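Local atomic coordinates of purine nucleoside phosphorylase (Schistosoma mansoni, PDB entry 5TBS), a protein that probably catalyses the phosphate-dependent cleavage of purine nucleosides such as inosine and guanosine to the free base and ribose 1-phosphate. Residues A[33-38]-A[116-121]; A[200-205]-A[219-224]. One frame throughout, in Å; residues are numbered along the deposited sequence. Where two conformers were deposited one is given.

Contact 1: A[33-38]-A[116-121]. With ADE (adenine), chain B.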
# COMPACT_ATOMS: atom_id res chain seq x y z
N CYS A 33 9.88 14.96 18.54
CA CYS A 33 10.02 14.05 19.68
C CYS A 33 8.86 13.06 19.77
O CYS A 33 7.69 13.42 19.56
CB CYS A 33 10.12 14.85 20.99
SG CYS A 33 11.57 15.97 21.01
N GLY A 34 9.18 11.80 20.11
CA GLY A 34 8.15 10.78 20.31
C GLY A 34 7.29 11.03 21.55
O GLY A 34 7.64 11.77 22.47
N SER A 35 6.14 10.36 21.59
CA SER A 35 5.17 10.62 22.65
C SER A 35 5.73 10.15 23.99
O SER A 35 6.26 9.04 24.10
CB SER A 35 3.85 9.90 22.36
OG SER A 35 3.97 8.50 22.60
N GLY A 36 5.60 11.01 25.00
CA GLY A 36 6.24 10.79 26.28
C GLY A 36 7.72 11.16 26.32
O GLY A 36 8.32 11.11 27.40
N LEU A 37 8.31 11.52 25.17
CA LEU A 37 9.73 11.83 25.06
C LEU A 37 10.00 13.32 24.82
O LEU A 37 11.05 13.67 24.29
CB LEU A 37 10.37 11.02 23.91
CG LEU A 37 10.15 9.50 23.94
CD1 LEU A 37 10.86 8.82 22.78
CD2 LEU A 37 10.62 8.94 25.31
N GLY A 38 9.07 14.21 25.18
CA GLY A 38 9.17 15.61 24.84
C GLY A 38 9.66 16.54 25.93
O GLY A 38 9.57 17.77 25.76
N THR A 116 13.02 11.36 17.40
CA THR A 116 12.91 10.14 18.20
C THR A 116 11.51 9.54 18.07
O THR A 116 10.54 10.23 17.72
CB THR A 116 13.22 10.39 19.69
OG1 THR A 116 12.24 11.29 20.23
CG2 THR A 116 14.65 10.95 19.89
N ASN A 117 11.40 8.23 18.31
CA ASN A 117 10.12 7.53 18.25
C ASN A 117 10.16 6.33 19.20
O ASN A 117 11.22 5.94 19.69
CB ASN A 117 9.75 7.05 16.80
CG ASN A 117 10.79 6.06 16.21
OD1 ASN A 117 11.00 4.98 16.73
ND2 ASN A 117 11.43 6.44 15.10
N LEU A 118 8.97 5.76 19.45
CA LEU A 118 8.78 4.46 20.08
C LEU A 118 8.53 3.40 19.00
O LEU A 118 7.83 3.68 18.03
CB LEU A 118 7.57 4.48 21.02
CG LEU A 118 7.60 5.09 22.44
CD1 LEU A 118 8.61 4.39 23.32
CD2 LEU A 118 7.84 6.54 22.42
N ALA A 119 9.07 2.18 19.18
CA ALA A 119 9.02 1.16 18.13
C ALA A 119 9.06 -0.24 18.74
O ALA A 119 9.43 -0.42 19.92
CB ALA A 119 10.17 1.36 17.11
N GLY A 120 8.64 -1.23 17.96
CA GLY A 120 8.75 -2.63 18.40
C GLY A 120 10.07 -3.25 17.96
O GLY A 120 10.56 -2.96 16.88
N GLY A 121 10.65 -4.08 18.82
CA GLY A 121 11.88 -4.79 18.47
C GLY A 121 11.61 -6.10 17.73
O GLY A 121 10.77 -6.90 18.13
N9 ADE B . 4.90 0.87 16.86
C8 ADE B . 4.70 -0.25 16.11
N7 ADE B . 4.86 -1.37 16.79
C5 ADE B . 5.17 -0.96 18.07
C6 ADE B . 5.45 -1.67 19.28
N6 ADE B . 5.44 -3.02 19.37
N1 ADE B . 5.72 -0.95 20.38
C2 ADE B . 5.73 0.40 20.30
N3 ADE B . 5.50 1.18 19.23
C4 ADE B . 5.21 0.43 18.14
O HOH W 1 13.65 13.21 22.53
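Cys33 brings its backbone against Thr116, its CA lying 3.6 Å from Thr116 OG1, and the chain here exemplifies how a single hydroxyl can seat a tight turn against a strand. Gly34 then gives its N-H in a nearly straight hydrogen bond to Thr116 OG1 (Gly34 N to OG1 3.1 Å, 170° at the hydrogen). The hydroxyl sits between its own backbone N and carbonyl carbon, chi1 64°, a rotation that presents it to the loop. From Gly34 the chain folds into a type II beta turn, closed by Leu37 N on Gly34 O. Ser35 meets the strand through its carbonyl, Ser35 O lying 3.4 Å from Leu118 CD2. Leu37 then directs its side chain back to the strand; its CD1 wedges between Thr116 OG1 and Leu118 CD2, 3.8 Å from CD2, while Leu242 and Leu273 pack on the same leucine. A water donates to Leu37 O and makes a weak further bond with Thr116 OG1. The whole is a glycine-rich turn following strand 29-32 and lodged beside parallel strand 112-121, consistent with the loop that contributes to the phosphate site in trimeric purine nucleoside phosphorylases.

Contact 2: A[200-205]-A[219-224]. With ADE (adenine), chain B; DMS (dimethyl sulfoxide), chain E.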
# COMPACT_ATOMS: atom_id res chain seq x y z
N PRO A 200 -2.90 1.88 12.32
CA PRO A 200 -2.46 2.03 13.71
C PRO A 200 -2.52 0.74 14.56
O PRO A 200 -2.27 0.83 15.77
CB PRO A 200 -3.47 3.05 14.26
CG PRO A 200 -4.79 2.56 13.61
CD PRO A 200 -4.31 2.30 12.15
N THR A 201 -2.85 -0.41 13.97
CA THR A 201 -2.78 -1.65 14.74
C THR A 201 -1.31 -2.04 14.93
O THR A 201 -0.50 -1.89 14.02
CB THR A 201 -3.50 -2.81 14.03
OG1 THR A 201 -3.02 -2.90 12.68
CG2 THR A 201 -5.00 -2.59 14.00
N TYR A 202 -0.97 -2.56 16.12
CA TYR A 202 0.37 -3.12 16.29
C TYR A 202 0.55 -4.28 15.31
O TYR A 202 -0.42 -4.91 14.87
CB TYR A 202 0.55 -3.64 17.74
CG TYR A 202 0.62 -2.49 18.77
CD1 TYR A 202 1.69 -1.62 18.79
CD2 TYR A 202 -0.39 -2.32 19.71
CE1 TYR A 202 1.74 -0.56 19.69
CE2 TYR A 202 -0.34 -1.25 20.61
CZ TYR A 202 0.73 -0.39 20.59
OH TYR A 202 0.77 0.66 21.49
N GLU A 203 1.81 -4.61 15.00
CA GLU A 203 2.06 -5.73 14.09
C GLU A 203 1.55 -7.04 14.69
O GLU A 203 1.72 -7.33 15.88
CB GLU A 203 3.54 -5.83 13.75
CG GLU A 203 4.09 -4.54 13.16
CD GLU A 203 4.31 -3.45 14.20
OE1 GLU A 203 4.65 -3.82 15.36
OE2 GLU A 203 4.11 -2.24 13.90
N SER A 204 0.88 -7.85 13.86
CA SER A 204 0.40 -9.14 14.35
C SER A 204 1.61 -10.07 14.52
O SER A 204 2.67 -9.81 13.94
CB SER A 204 -0.62 -9.76 13.37
OG SER A 204 0.03 -10.21 12.16
N PRO A 205 1.47 -11.16 15.27
CA PRO A 205 2.60 -12.12 15.40
C PRO A 205 3.12 -12.63 14.07
O PRO A 205 4.34 -12.82 13.92
CB PRO A 205 2.00 -13.27 16.23
CG PRO A 205 0.99 -12.58 17.12
CD PRO A 205 0.39 -11.44 16.24
N VAL A 219 10.36 -2.06 14.07
CA VAL A 219 9.19 -1.67 13.28
C VAL A 219 8.43 -0.55 14.01
O VAL A 219 8.24 -0.60 15.22
CB VAL A 219 8.25 -2.88 13.01
CG1 VAL A 219 7.76 -3.52 14.36
CG2 VAL A 219 7.03 -2.45 12.10
N GLY A 220 7.98 0.46 13.26
CA GLY A 220 7.15 1.49 13.89
C GLY A 220 6.26 2.18 12.87
O GLY A 220 6.27 1.83 11.68
N MET A 221 5.53 3.22 13.34
CA MET A 221 4.42 3.86 12.60
C MET A 221 4.71 5.32 12.23
O MET A 221 3.77 6.05 11.86
CB MET A 221 3.12 3.80 13.43
CG MET A 221 2.66 2.40 13.80
SD MET A 221 1.17 2.44 14.85
CE MET A 221 1.23 0.77 15.50
N SER A 222 5.98 5.74 12.27
CA SER A 222 6.28 7.15 12.04
C SER A 222 7.66 7.28 11.40
O SER A 222 8.23 6.31 10.88
CB SER A 222 6.15 7.94 13.35
OG SER A 222 7.13 7.52 14.29
N THR A 223 8.16 8.53 11.36
CA THR A 223 9.56 8.88 11.11
C THR A 223 9.97 8.80 9.62
O THR A 223 10.55 9.76 9.09
CB THR A 223 10.47 8.01 11.98
OG1 THR A 223 10.16 8.27 13.35
CG2 THR A 223 11.97 8.40 11.78
N VAL A 224 9.72 7.68 8.94
CA VAL A 224 10.10 7.58 7.50
C VAL A 224 9.52 8.71 6.64
O VAL A 224 10.26 9.27 5.82
CB VAL A 224 9.77 6.18 6.96
CG1 VAL A 224 9.84 6.09 5.44
CG2 VAL A 224 10.76 5.14 7.59
N9 ADE B . 4.90 0.87 16.86
C8 ADE B . 4.70 -0.25 16.11
N7 ADE B . 4.86 -1.37 16.79
C5 ADE B . 5.17 -0.96 18.07
C6 ADE B . 5.45 -1.67 19.28
N6 ADE B . 5.44 -3.02 19.37
N1 ADE B . 5.72 -0.95 20.38
C2 ADE B . 5.73 0.40 20.30
N3 ADE B . 5.50 1.18 19.23
C4 ADE B . 5.21 0.43 18.14
S DMS E . 2.38 3.79 20.09
O DMS E . 2.25 2.73 21.05
C1 DMS E . 3.97 4.40 19.99
C2 DMS E . 2.25 3.21 18.49
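The Tyr202 ring meets Met221 and adenine in different ways. Adenine comes to the ring's edge, with N7 in its plane and adenine C5 3.6 Å from Tyr202 CD1, whereas the methyl Met221 CE approaches obliquely, 4.1 Å from CD1. The oxygen of a dimethyl sulfoxide, probably from the crystallisation liquor, is also near the ring plane, and Tyr202 OH donates a 2.6 Å hydrogen bond to that oxygen, which His259 also holds. Phe161 of the second subunit packs on both Tyr202 and Met221. Extended beyond CG (chi2 177°), the methionine reaches across to the other segment, where its CE lies 3.5 Å from Pro200 O; that carbonyl is buried and has no hydrogen-bonding partner in the model. Next along the chain, Glu203 meets Val219 from the opposite direction. A bend at chi2 (76°) brings the carboxylate against both methyls of Val219, OE2 nearest CG2 and Glu203 OE1 3.3 Å from Val219 CG1 in the conformer described, one of two deposited. Asn197 donates to OE2 and so helps to position the acid, whose OE1 is 2.8 Å from adenine N7, a tentative geometry given the second conformer. Such closeness would be favourable with a proton between the two atoms, which the geometry does not establish. In related enzymes the matching glutamate usually accepts from N1-H of a 6-oxopurine; a glutamate facing N7 suggests that adenine may sit differently.

In the fold
From the N terminus, contact 1 closes first, bringing the turn between strand 29-32 and helix 39-42 onto strand 112-121 across some 77 residues. Contact 2 follows and closes a much shorter loop, in which helix 205-213 carries the chain from 200-205 back to strand 218-220; the contacts neither nest nor cross. Their centres lie about 12 Å apart, yet they meet directly, since strands 112-121 and 218-220 are antiparallel neighbours in the sheet. Gly120 N is hydrogen-bonded to Val219 O, and Asn117 ND2 to Thr223 OG1. Contact 2 adds the second subunit, and adenine touches both contacts.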